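PDB 2VBF: branched-chain alpha-ketoacid decarboxylase from Lactococcus lactis, which probably decarboxylates branched-chain and aromatic alpha-keto acids to aldehydes, with thiamine diphosphate and a magnesium ion as cofactors. Local coordinates for residues N74-A79 / L100-G105; S109-L114 / Q421-S426; G236-S241 / G303-D308; V397-T402 / G428-A433. One frame throughout, in Å; residues are numbered along the deposited sequence.

Contact 1. Residues N74-A79 / L100-G105; sequences NASYMA and LSAING
Ser76 and Tyr77 of helix 72-86 pack on Ala102, Asn104 and Gly105 of helix 97-111, two neighbouring helices of the alpha/beta N-terminal domain that binds thiamine diphosphate. The short axes run in nearly the same direction, crossing at -33° with a closest approach of 7.6 Å. Glycine permits this closeness: Ser76 OG lies 3.1 Å from Gly105 CA, where a CB on residue 105 would collide with the hydroxyl. Ser76 OG is bonded back to Leu73 O in its own helix, while Ser76 CB meets Ala102 CB at 3.9 Å. With CG anti to the carbonyl carbon (chi1 -71°), the Tyr77 ring extends alongside Gly105, and its CD1 reaches Gly105 CA at 4.0 Å. Asn104 ND2 approaches the ring at its edge, 3.1 Å from Tyr77 OH, the amide turned 75° from the ring plane. Both polar groups are hydrogen-bonded to Ser426 OG, and Asn104 OD1 accepts from Trp424 NE1. A phenylalanine in place of Tyr77 would probably leave Ser426 OG without one of its two partners here. On the sheet side of the helix pair, Phe91 of strand 89-94 touches Ser76 and Ala102; Pro432 of helix 430-440 packs on Tyr77, and Ser101 of the second subunit on Asn104.

Contact 2. Residues S109-L114 / Q421-S426; sequences SYAENL and QPLWGS. With TPP (thiamine diphosphate), chain F.
Glu112 sets CG anti to its carbonyl carbon (chi1 -56°) and then runs extended, which carries OE2 into the turn 421-426; Gln421 places CG anti to its backbone N and stretches across the carboxylate at about a right angle. Gln421 CG lies 3.2 Å from Glu112 OE2, and amide and carboxylate planes are 69° apart. Glu112 OE2 accepts two backbone N-H groups: Trp424 N at 3.0 Å, nearly straight at 161° and on the anti lone pair, and Leu423 N at 2.9 Å through a strongly bent, weak bond. The other oxygen, OE1, forms a salt bridge with Arg84. Glu112 comes directly after helix 97-111, which ends in a Schellman motif with Asn113 at the C-prime position; the carboxylate joins this helix end of the N-terminal domain to a cofactor-binding turn of the C-terminal domain. An alanine at Glu112 would probably leave Trp424 N and Arg84 without their carboxylate mate and allow the turn to shift. Beside the carboxylate, Ala111 CB touches Leu423 CD2 and Trp424 CE3, each at 4.0 Å. Within the turn, Gln421 OE1 takes Ser426 N at 3.0 Å, the donor standing above the amide plane. Gly425 O accepts the aminopyrimidine N4' of thiamine diphosphate at 2.7 Å, while Trp424 O is bonded to His136 ND1 of the second subunit.

Contact 3. Residues G236-S241 / G303-D308; sequences GHEVIS and GVKLTD
His237 presents the edge of its imidazole to the aliphatic part of Lys305, CE1 meeting Lys305 CG at 3.6 Å close to the ring plane, while Glu238 CG lies over one face, offset toward the rim. The ring also stacks with Phe264. With chi1 at 70°, His237 CG sits between its backbone N and carbonyl carbon, which brings the CE1 edge of the ring to Lys305. Nearby, Gly303 O accepts Glu238 N at 3.0 Å, an almost straight bond (166°) in the carbonyl plane and on a lone pair. Gly303 has positive phi, and its CA packs 3.6 Å from Glu238 CB, where a side chain on residue 303 would clash. These segments follow strands 231-235 and 298-302, adjacent and parallel in the central-domain sheet, so the contact joins the start of helix 237-241 to the neighbouring strand's exit loop. A water bridges His237 ND1, at 2.9 Å, and Lys305 N, at 3.0 Å. Glu238 OE1 is taken by Ile328 N and Asn327 ND2. Glu238 OE2 and Lys305 NZ are opposite charges 4.1 Å apart, beyond a salt bridge but probably still attracting each other; the direct polar link across the contact is the backbone bond, with water joining the imidazole to the loop.

Contact 4. Residues V397-T402 / G428-A433; sequences VAEQGT and GYTFPA. With TPP (thiamine diphosphate), chain F.
Glu399 leans on Thr430 from its first side-chain atom onward: CB is 3.2 Å from Thr430 OG1, and CG passes the same hydroxyl at 3.6 Å. A bend at chi2 (56°) then folds the carboxylate back over the start of helix 430-440. OE1 collects three hydrogen bonds there. Thr430 OG1 donates to Glu399 OE1 at 2.7 Å from above the carboxylate plane. Thr430 N reaches Glu399 OE1 at 3.0 Å on the syn side, tilted out of the carboxylate plane but nearly straight at 166°, and Gly428 N reaches the same OE1 at 2.9 Å from 72° out of the plane. OE2 turns the other way and accepts Gln400 N at 2.8 Å on the anti side, a bond that ties the carboxylate to its own backbone. With both oxygens engaged, the buried carboxylate is fixed in rotation, and Ser454 of helix 452-458 touches the side chain as well. Thr430 places OG1 between its backbone N and carbonyl carbon, facing Glu399, and Thr430 CB also meets Val397 CG1 at 3.8 Å. Just past Glu399 the chain reaches the cofactor. Gly401 has backbone angles suited to glycine, and a CB there would strike the diphosphate. Thr402 opens helix 402-407 with its backbone N bonded to O1B and O2B of thiamine diphosphate and OG1 to O2B at 2.7 Å. Diphosphate held at the N-terminus of a helix, beyond the C-terminal end of strand 394-398 in a parallel sheet, is characteristic of the diphosphate-binding domain of thiamine diphosphate enzymes, where Asp452, Asn479 and Gly481 hold the magnesium.

In the fold
Contacts 1, 2 and 4 form a continuous cluster. Contact 2 lies about 12 Å, centre to centre, from both contact 1, with which it shares helix 97-111, and contact 4, with which it shares the cofactor; contacts 1 and 4, their centres about 14 Å apart, touch through Pro432 and Tyr429. Contact 3, in the central domain, is about 10 Å from contact 2 between centres and joins it where Ser241 OG meets Asn113 O, but stays about 11 Å from contact 1 and about 8 Å from contact 4 at the nearest atoms. Along the chain, contact 3 falls between the two halves of contact 2, whose segments alternate with those of contact 4. The end of helix 97-111, in the N-terminal domain, thus meets both other domains close to the second subunit.

Contact 1. Residues N74-A79 / L100-G105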
# COMPACT_ATOMS: atom_id res chain seq x y z
N ASN A 74 -0.47 3.15 -5.70
CA ASN A 74 -0.21 3.38 -7.11
C ASN A 74 -0.15 4.87 -7.44
O ASN A 74 0.72 5.26 -8.24
CB ASN A 74 -1.24 2.66 -7.98
CG ASN A 74 -1.15 1.14 -7.83
OD1 ASN A 74 -0.18 0.62 -7.26
ND2 ASN A 74 -2.16 0.42 -8.33
N ALA A 75 -1.03 5.67 -6.84
CA ALA A 75 -1.04 7.13 -6.99
C ALA A 75 0.30 7.73 -6.60
O ALA A 75 0.85 8.56 -7.32
CB ALA A 75 -2.20 7.77 -6.14
N SER A 76 0.85 7.26 -5.48
CA SER A 76 2.14 7.75 -4.98
C SER A 76 3.30 7.39 -5.93
O SER A 76 4.15 8.22 -6.24
CB SER A 76 2.38 7.24 -3.56
OG SER A 76 2.72 5.86 -3.51
N TYR A 77 3.28 6.16 -6.45
CA TYR A 77 4.24 5.73 -7.45
C TYR A 77 4.13 6.57 -8.72
O TYR A 77 5.13 6.94 -9.34
CB TYR A 77 3.99 4.26 -7.79
CG TYR A 77 4.35 3.21 -6.74
CD1 TYR A 77 5.31 3.44 -5.75
CD2 TYR A 77 3.77 1.94 -6.81
CE1 TYR A 77 5.67 2.42 -4.84
CE2 TYR A 77 4.10 0.94 -5.92
CZ TYR A 77 5.05 1.18 -4.94
OH TYR A 77 5.37 0.17 -4.07
N MET A 78 2.89 6.80 -9.13
CA MET A 78 2.62 7.56 -10.36
C MET A 78 3.12 8.99 -10.25
O MET A 78 3.74 9.49 -11.18
CB MET A 78 1.13 7.55 -10.68
CG MET A 78 0.81 8.05 -12.10
SD MET A 78 -0.84 7.61 -12.71
CE MET A 78 -0.70 5.83 -12.78
N ALA A 79 2.84 9.62 -9.11
CA ALA A 79 3.33 10.97 -8.82
C ALA A 79 4.87 11.04 -8.84
O ALA A 79 5.46 11.99 -9.37
CB ALA A 79 2.77 11.46 -7.49
N LEU A 100 -1.77 6.51 4.58
CA LEU A 100 -0.96 5.35 4.99
C LEU A 100 -0.79 4.33 3.87
O LEU A 100 0.23 3.65 3.82
CB LEU A 100 -1.50 4.70 6.26
CG LEU A 100 -1.36 5.55 7.54
CD1 LEU A 100 -1.84 4.77 8.74
CD2 LEU A 100 0.07 6.06 7.75
N SER A 101 -1.76 4.23 2.97
CA SER A 101 -1.60 3.35 1.80
C SER A 101 -0.49 3.86 0.87
O SER A 101 0.18 3.08 0.19
CB SER A 101 -2.91 3.22 1.03
OG SER A 101 -3.93 2.54 1.76
N ALA A 102 -0.29 5.17 0.85
CA ALA A 102 0.63 5.84 -0.06
C ALA A 102 2.06 5.99 0.52
O ALA A 102 2.98 6.36 -0.20
CB ALA A 102 0.05 7.23 -0.44
N ILE A 103 2.23 5.70 1.81
CA ILE A 103 3.47 6.11 2.51
C ILE A 103 4.73 5.42 1.96
O ILE A 103 5.81 6.01 1.94
CB ILE A 103 3.37 6.01 4.05
CG1 ILE A 103 4.47 6.84 4.74
CG2 ILE A 103 3.42 4.56 4.54
CD1 ILE A 103 4.21 7.00 6.23
N ASN A 104 4.60 4.21 1.44
CA ASN A 104 5.76 3.55 0.83
C ASN A 104 6.22 4.27 -0.45
O ASN A 104 7.42 4.32 -0.75
CB ASN A 104 5.47 2.11 0.48
CG ASN A 104 6.67 1.39 -0.09
OD1 ASN A 104 7.77 1.46 0.48
ND2 ASN A 104 6.48 0.70 -1.22
N GLY A 105 5.26 4.76 -1.23
CA GLY A 105 5.58 5.57 -2.40
C GLY A 105 6.29 6.85 -2.01
O GLY A 105 7.29 7.22 -2.61

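Contact 2. Residues S109-L114 / Q421-S426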
# COMPACT_ATOMS: atom_id res chain seq x y z
N SER A 109 10.11 8.31 -2.84
CA SER A 109 10.36 9.66 -3.33
C SER A 109 11.35 10.37 -2.39
O SER A 109 12.16 11.16 -2.85
CB SER A 109 9.05 10.44 -3.43
OG SER A 109 8.20 9.85 -4.40
N TYR A 110 11.29 10.08 -1.10
CA TYR A 110 12.28 10.66 -0.16
C TYR A 110 13.66 10.04 -0.39
O TYR A 110 14.67 10.76 -0.50
CB TYR A 110 11.83 10.47 1.30
CG TYR A 110 12.68 11.29 2.24
CD1 TYR A 110 12.32 12.59 2.55
CD2 TYR A 110 13.86 10.79 2.78
CE1 TYR A 110 13.11 13.38 3.40
CE2 TYR A 110 14.65 11.56 3.63
CZ TYR A 110 14.27 12.85 3.93
OH TYR A 110 15.06 13.61 4.77
N ALA A 111 13.71 8.72 -0.45
CA ALA A 111 14.97 8.01 -0.65
C ALA A 111 15.70 8.47 -1.92
O ALA A 111 16.90 8.75 -1.88
CB ALA A 111 14.74 6.49 -0.66
N GLU A 112 14.98 8.53 -3.04
CA GLU A 112 15.60 8.88 -4.33
C GLU A 112 15.41 10.36 -4.68
O GLU A 112 15.76 10.79 -5.77
CB GLU A 112 15.10 7.93 -5.41
CG GLU A 112 15.38 6.45 -5.00
CD GLU A 112 15.55 5.47 -6.14
OE1 GLU A 112 15.46 5.86 -7.32
OE2 GLU A 112 15.77 4.28 -5.82
N ASN A 113 14.87 11.12 -3.72
CA ASN A 113 14.88 12.59 -3.77
C ASN A 113 14.05 13.19 -4.92
O ASN A 113 14.58 13.94 -5.75
CB ASN A 113 16.34 13.09 -3.82
CG ASN A 113 16.53 14.44 -3.14
OD1 ASN A 113 17.27 14.55 -2.16
ND2 ASN A 113 15.89 15.48 -3.67
N LEU A 114 12.76 12.85 -4.95
CA LEU A 114 11.83 13.40 -5.94
C LEU A 114 10.83 14.39 -5.32
O LEU A 114 10.30 14.16 -4.23
CB LEU A 114 11.05 12.31 -6.67
CG LEU A 114 11.85 11.44 -7.65
CD1 LEU A 114 12.78 12.30 -8.53
CD2 LEU A 114 12.63 10.35 -6.92
N GLN A 421 14.72 2.43 -9.95
CA GLN A 421 14.63 2.79 -8.53
C GLN A 421 15.54 1.87 -7.71
O GLN A 421 15.07 1.11 -6.88
CB GLN A 421 13.17 2.67 -8.09
CG GLN A 421 12.82 3.36 -6.79
CD GLN A 421 11.46 2.95 -6.26
OE1 GLN A 421 11.09 1.77 -6.30
NE2 GLN A 421 10.70 3.92 -5.75
N PRO A 422 16.86 1.93 -7.96
CA PRO A 422 17.76 0.95 -7.32
C PRO A 422 18.01 1.11 -5.82
O PRO A 422 18.42 0.13 -5.18
CB PRO A 422 19.07 1.16 -8.08
CG PRO A 422 19.02 2.57 -8.56
CD PRO A 422 17.59 2.85 -8.85
N LEU A 423 17.82 2.31 -5.27
CA LEU A 423 17.98 2.50 -3.83
C LEU A 423 16.73 2.00 -3.08
O LEU A 423 16.81 1.10 -2.23
CB LEU A 423 18.26 3.97 -3.48
CG LEU A 423 18.21 4.28 -1.98
CD1 LEU A 423 19.19 3.38 -1.18
CD2 LEU A 423 18.50 5.77 -1.71
N TRP A 424 15.57 2.59 -3.36
CA TRP A 424 14.37 2.19 -2.64
C TRP A 424 13.94 0.79 -3.08
O TRP A 424 13.69 -0.07 -2.24
CB TRP A 424 13.26 3.23 -2.76
CG TRP A 424 12.13 2.99 -1.78
CD1 TRP A 424 10.81 2.82 -2.08
CD2 TRP A 424 12.23 2.88 -0.35
NE1 TRP A 424 10.08 2.63 -0.93
CE2 TRP A 424 10.93 2.66 0.15
CE3 TRP A 424 13.30 2.98 0.57
CZ2 TRP A 424 10.66 2.50 1.52
CZ3 TRP A 424 13.03 2.84 1.91
CH2 TRP A 424 11.74 2.58 2.38
N GLY A 425 13.92 0.56 -4.39
CA GLY A 425 13.72 -0.78 -4.94
C GLY A 425 12.41 -1.47 -4.62
O GLY A 425 12.40 -2.66 -4.28
N SER A 426 11.31 -0.75 -4.78
CA SER A 426 9.99 -1.25 -4.44
C SER A 426 9.32 -1.85 -5.66
O SER A 426 8.87 -1.13 -6.55
CB SER A 426 9.12 -0.13 -3.86
OG SER A 426 7.92 -0.66 -3.32
N1' TPP F . 8.29 -6.32 -2.03
C2' TPP F . 8.49 -5.04 -2.47
CM2 TPP F . 7.38 -4.03 -2.30
N3' TPP F . 9.69 -4.70 -3.03
C4' TPP F . 10.70 -5.63 -3.16
N4' TPP F . 11.84 -5.26 -3.69
C5' TPP F . 10.50 -6.95 -2.75
C6' TPP F . 9.28 -7.29 -2.17
C7' TPP F . 11.57 -8.00 -2.90
N3 TPP F . 11.82 -8.33 -4.30
C2 TPP F . 12.82 -7.82 -5.10
S1 TPP F . 12.88 -8.37 -6.62
C5 TPP F . 11.62 -9.35 -6.31
C4 TPP F . 11.12 -9.26 -5.01
CM4 TPP F . 9.97 -10.06 -4.47
C6 TPP F . 11.15 -10.26 -7.42
C7 TPP F . 10.67 -9.54 -8.68
O7 TPP F . 10.25 -10.54 -9.56
PA TPP F . 9.83 -10.22 -11.07
O1A TPP F . 9.09 -8.90 -11.16
O2A TPP F . 9.01 -11.38 -11.58
O3A TPP F . 11.27 -10.02 -11.80
PB TPP F . 12.20 -11.15 -12.50
O1B TPP F . 13.50 -11.12 -11.76
O2B TPP F . 12.40 -10.68 -13.91
O3B TPP F . 11.53 -12.49 -12.45

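Contact 3. Residues G236-S241 / G303-D308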
# COMPACT_ATOMS: atom_id res chain seq x y z
N GLY A 236 24.86 11.72 -10.90
CA GLY A 236 23.93 10.86 -10.19
C GLY A 236 22.51 11.40 -10.10
O GLY A 236 22.16 12.37 -10.78
N HIS A 237 21.72 10.76 -9.25
CA HIS A 237 20.28 10.95 -9.24
C HIS A 237 19.89 12.36 -8.83
O HIS A 237 18.84 12.82 -9.23
CB HIS A 237 19.59 9.92 -8.33
CG HIS A 237 19.85 10.13 -6.87
ND1 HIS A 237 21.06 9.83 -6.28
CD2 HIS A 237 19.05 10.61 -5.89
CE1 HIS A 237 20.99 10.12 -5.00
NE2 HIS A 237 19.79 10.59 -4.73
N GLU A 238 20.70 13.04 -8.03
CA GLU A 238 20.31 14.38 -7.56
C GLU A 238 20.31 15.40 -8.71
O GLU A 238 19.62 16.41 -8.64
CB GLU A 238 21.17 14.83 -6.37
CG GLU A 238 21.08 13.88 -5.17
CD GLU A 238 21.87 14.35 -3.96
OE1 GLU A 238 22.86 15.10 -4.11
OE2 GLU A 238 21.48 13.96 -2.83
N VAL A 239 21.09 15.12 -9.76
CA VAL A 239 20.98 15.91 -11.00
C VAL A 239 19.55 15.81 -11.54
O VAL A 239 18.93 16.82 -11.87
CB VAL A 239 22.02 15.45 -12.06
CG1 VAL A 239 21.76 16.13 -13.40
CG2 VAL A 239 23.44 15.74 -11.56
N ILE A 240 19.01 14.59 -11.55
CA ILE A 240 17.66 14.36 -12.05
C ILE A 240 16.62 15.05 -11.16
O ILE A 240 15.66 15.66 -11.66
CB ILE A 240 17.36 12.83 -12.22
CG1 ILE A 240 18.31 12.20 -13.25
CG2 ILE A 240 15.90 12.59 -12.67
CD1 ILE A 240 18.28 10.68 -13.36
N SER A 241 16.83 14.97 -9.84
CA SER A 241 15.97 15.62 -8.84
C SER A 241 15.70 17.10 -9.14
O SER A 241 14.58 17.59 -9.00
CB SER A 241 16.60 15.49 -7.46
OG SER A 241 16.82 14.13 -7.12
N GLY A 303 25.93 14.97 -7.53
CA GLY A 303 24.66 14.40 -7.10
C GLY A 303 24.59 12.89 -7.01
O GLY A 303 23.54 12.30 -7.26
N VAL A 304 25.71 12.27 -6.65
CA VAL A 304 25.86 10.81 -6.62
C VAL A 304 25.71 10.25 -5.20
O VAL A 304 26.20 10.85 -4.24
CB VAL A 304 27.24 10.42 -7.16
CG1 VAL A 304 27.51 8.93 -6.96
CG2 VAL A 304 27.35 10.81 -8.63
N LYS A 305 25.06 9.10 -5.06
CA LYS A 305 25.12 8.35 -3.82
C LYS A 305 25.48 6.91 -4.15
O LYS A 305 24.86 6.30 -5.01
CB LYS A 305 23.82 8.42 -3.00
CG LYS A 305 23.55 9.80 -2.42
CD LYS A 305 22.40 9.79 -1.43
CE LYS A 305 22.20 11.16 -0.78
NZ LYS A 305 21.06 11.18 0.19
N LEU A 306 26.47 6.40 -3.43
CA LEU A 306 27.00 5.07 -3.64
C LEU A 306 26.24 4.05 -2.79
O LEU A 306 26.38 4.02 -1.58
CB LEU A 306 28.49 5.05 -3.29
CG LEU A 306 29.31 6.05 -4.13
CD1 LEU A 306 30.64 6.46 -3.42
CD2 LEU A 306 29.54 5.48 -5.53
N THR A 307 25.43 3.22 -3.45
CA THR A 307 24.56 2.25 -2.77
C THR A 307 24.93 0.83 -3.20
O THR A 307 25.66 0.64 -4.18
CB THR A 307 23.04 2.52 -3.07
OG1 THR A 307 22.69 2.07 -4.38
CG2 THR A 307 22.69 4.02 -2.90
N ASP A 308 24.41 -0.19 -2.51
CA ASP A 308 24.80 -1.58 -2.86
C ASP A 308 24.55 -1.93 -4.33
O ASP A 308 25.44 -2.42 -5.03
CB ASP A 308 24.22 -2.65 -1.89
CG ASP A 308 22.70 -2.70 -1.84
OD1 ASP A 308 22.01 -1.77 -2.33
OD2 ASP A 308 22.18 -3.70 -1.27
O HOH W 1 23.39 8.65 -7.55
O HOH W 2 19.33 12.80 -2.10
O HOH W 3 18.87 10.84 -2.38

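Contact 4. Residues V397-T402 / G428-A433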
# COMPACT_ATOMS: atom_id res chain seq x y z
N VAL A 397 11.80 2.53 -18.82
CA VAL A 397 11.49 2.34 -17.40
C VAL A 397 11.68 0.86 -17.10
O VAL A 397 11.15 0.00 -17.82
CB VAL A 397 10.04 2.80 -17.07
CG1 VAL A 397 9.79 2.77 -15.56
CG2 VAL A 397 9.73 4.17 -17.66
N ALA A 398 12.46 0.54 -16.07
CA ALA A 398 12.84 -0.85 -15.80
C ALA A 398 12.73 -1.24 -14.33
O ALA A 398 13.34 -0.63 -13.46
CB ALA A 398 14.23 -1.14 -16.32
N GLU A 399 11.95 -2.30 -14.08
CA GLU A 399 11.64 -2.74 -12.73
C GLU A 399 12.77 -3.57 -12.12
O GLU A 399 13.50 -4.27 -12.83
CB GLU A 399 10.36 -3.57 -12.76
CG GLU A 399 9.81 -3.99 -11.38
CD GLU A 399 9.58 -2.79 -10.50
OE1 GLU A 399 8.48 -2.21 -10.56
OE2 GLU A 399 10.51 -2.42 -9.75
N GLN A 400 12.92 -3.48 -10.80
CA GLN A 400 13.82 -4.37 -10.05
C GLN A 400 13.52 -5.83 -10.42
O GLN A 400 12.36 -6.24 -10.49
CB GLN A 400 13.66 -4.13 -8.54
CG GLN A 400 14.09 -2.73 -8.08
CD GLN A 400 15.51 -2.40 -8.50
OE1 GLN A 400 16.47 -2.98 -7.99
NE2 GLN A 400 15.66 -1.45 -9.42
N GLY A 401 14.59 -6.58 -10.66
CA GLY A 401 14.51 -7.89 -11.29
C GLY A 401 15.37 -7.94 -12.53
O GLY A 401 16.23 -7.09 -12.76
N THR A 402 15.14 -8.96 -13.36
CA THR A 402 15.95 -9.10 -14.58
C THR A 402 15.87 -7.83 -15.44
O THR A 402 16.86 -7.47 -16.06
CB THR A 402 15.56 -10.35 -15.41
OG1 THR A 402 14.22 -10.24 -15.90
CG2 THR A 402 15.72 -11.61 -14.56
N GLY A 428 6.87 -3.21 -8.36
CA GLY A 428 5.55 -2.72 -8.74
C GLY A 428 5.56 -1.24 -9.06
O GLY A 428 4.72 -0.78 -9.81
N TYR A 429 6.49 -0.51 -8.44
CA TYR A 429 6.67 0.92 -8.67
C TYR A 429 6.59 1.31 -10.14
O TYR A 429 5.92 2.29 -10.49
CB TYR A 429 8.03 1.39 -8.09
CG TYR A 429 8.49 2.73 -8.62
CD1 TYR A 429 7.96 3.90 -8.14
CD2 TYR A 429 9.45 2.80 -9.63
CE1 TYR A 429 8.39 5.14 -8.64
CE2 TYR A 429 9.88 4.02 -10.14
CZ TYR A 429 9.32 5.19 -9.64
OH TYR A 429 9.73 6.41 -10.16
N THR A 430 7.29 0.56 -10.99
CA THR A 430 7.52 1.01 -12.37
C THR A 430 6.28 1.15 -13.25
O THR A 430 6.28 1.95 -14.19
CB THR A 430 8.56 0.14 -13.11
OG1 THR A 430 8.15 -1.23 -13.07
CG2 THR A 430 9.96 0.34 -12.50
N PHE A 431 5.24 0.37 -12.97
CA PHE A 431 4.06 0.41 -13.82
C PHE A 431 3.31 1.74 -13.66
O PHE A 431 3.23 2.52 -14.61
CB PHE A 431 3.19 -0.86 -13.70
CG PHE A 431 1.92 -0.81 -14.53
CD1 PHE A 431 1.97 -0.45 -15.89
CD2 PHE A 431 0.70 -1.14 -13.98
CE1 PHE A 431 0.79 -0.40 -16.65
CE2 PHE A 431 -0.48 -1.07 -14.74
CZ PHE A 431 -0.42 -0.72 -16.08
N PRO A 432 2.81 2.07 -12.44
CA PRO A 432 2.24 3.42 -12.33
C PRO A 432 3.25 4.54 -12.63
O PRO A 432 2.90 5.58 -13.21
CB PRO A 432 1.75 3.48 -10.87
CG PRO A 432 1.65 2.04 -10.42
CD PRO A 432 2.71 1.31 -11.19
N ALA A 433 4.50 4.36 -12.21
CA ALA A 433 5.53 5.39 -12.44
C ALA A 433 5.73 5.67 -13.94
O ALA A 433 5.83 6.83 -14.36
CB ALA A 433 6.85 4.99 -11.77
N1' TPP F . 8.29 -6.32 -2.03
C2' TPP F . 8.49 -5.04 -2.47
CM2 TPP F . 7.38 -4.03 -2.30
N3' TPP F . 9.69 -4.70 -3.03
C4' TPP F . 10.70 -5.63 -3.16
N4' TPP F . 11.84 -5.26 -3.69
C5' TPP F . 10.50 -6.95 -2.75
C6' TPP F . 9.28 -7.29 -2.17
C7' TPP F . 11.57 -8.00 -2.90
N3 TPP F . 11.82 -8.33 -4.30
C2 TPP F . 12.82 -7.82 -5.10
S1 TPP F . 12.88 -8.37 -6.62
C5 TPP F . 11.62 -9.35 -6.31
C4 TPP F . 11.12 -9.26 -5.01
CM4 TPP F . 9.97 -10.06 -4.47
C6 TPP F . 11.15 -10.26 -7.42
C7 TPP F . 10.67 -9.54 -8.68
O7 TPP F . 10.25 -10.54 -9.56
PA TPP F . 9.83 -10.22 -11.07
O1A TPP F . 9.09 -8.90 -11.16
O2A TPP F . 9.01 -11.38 -11.58
O3A TPP F . 11.27 -10.02 -11.80
PB TPP F . 12.20 -11.15 -12.50
O1B TPP F . 13.50 -11.12 -11.76
O2B TPP F . 12.40 -10.68 -13.91
O3B TPP F . 11.53 -12.49 -12.45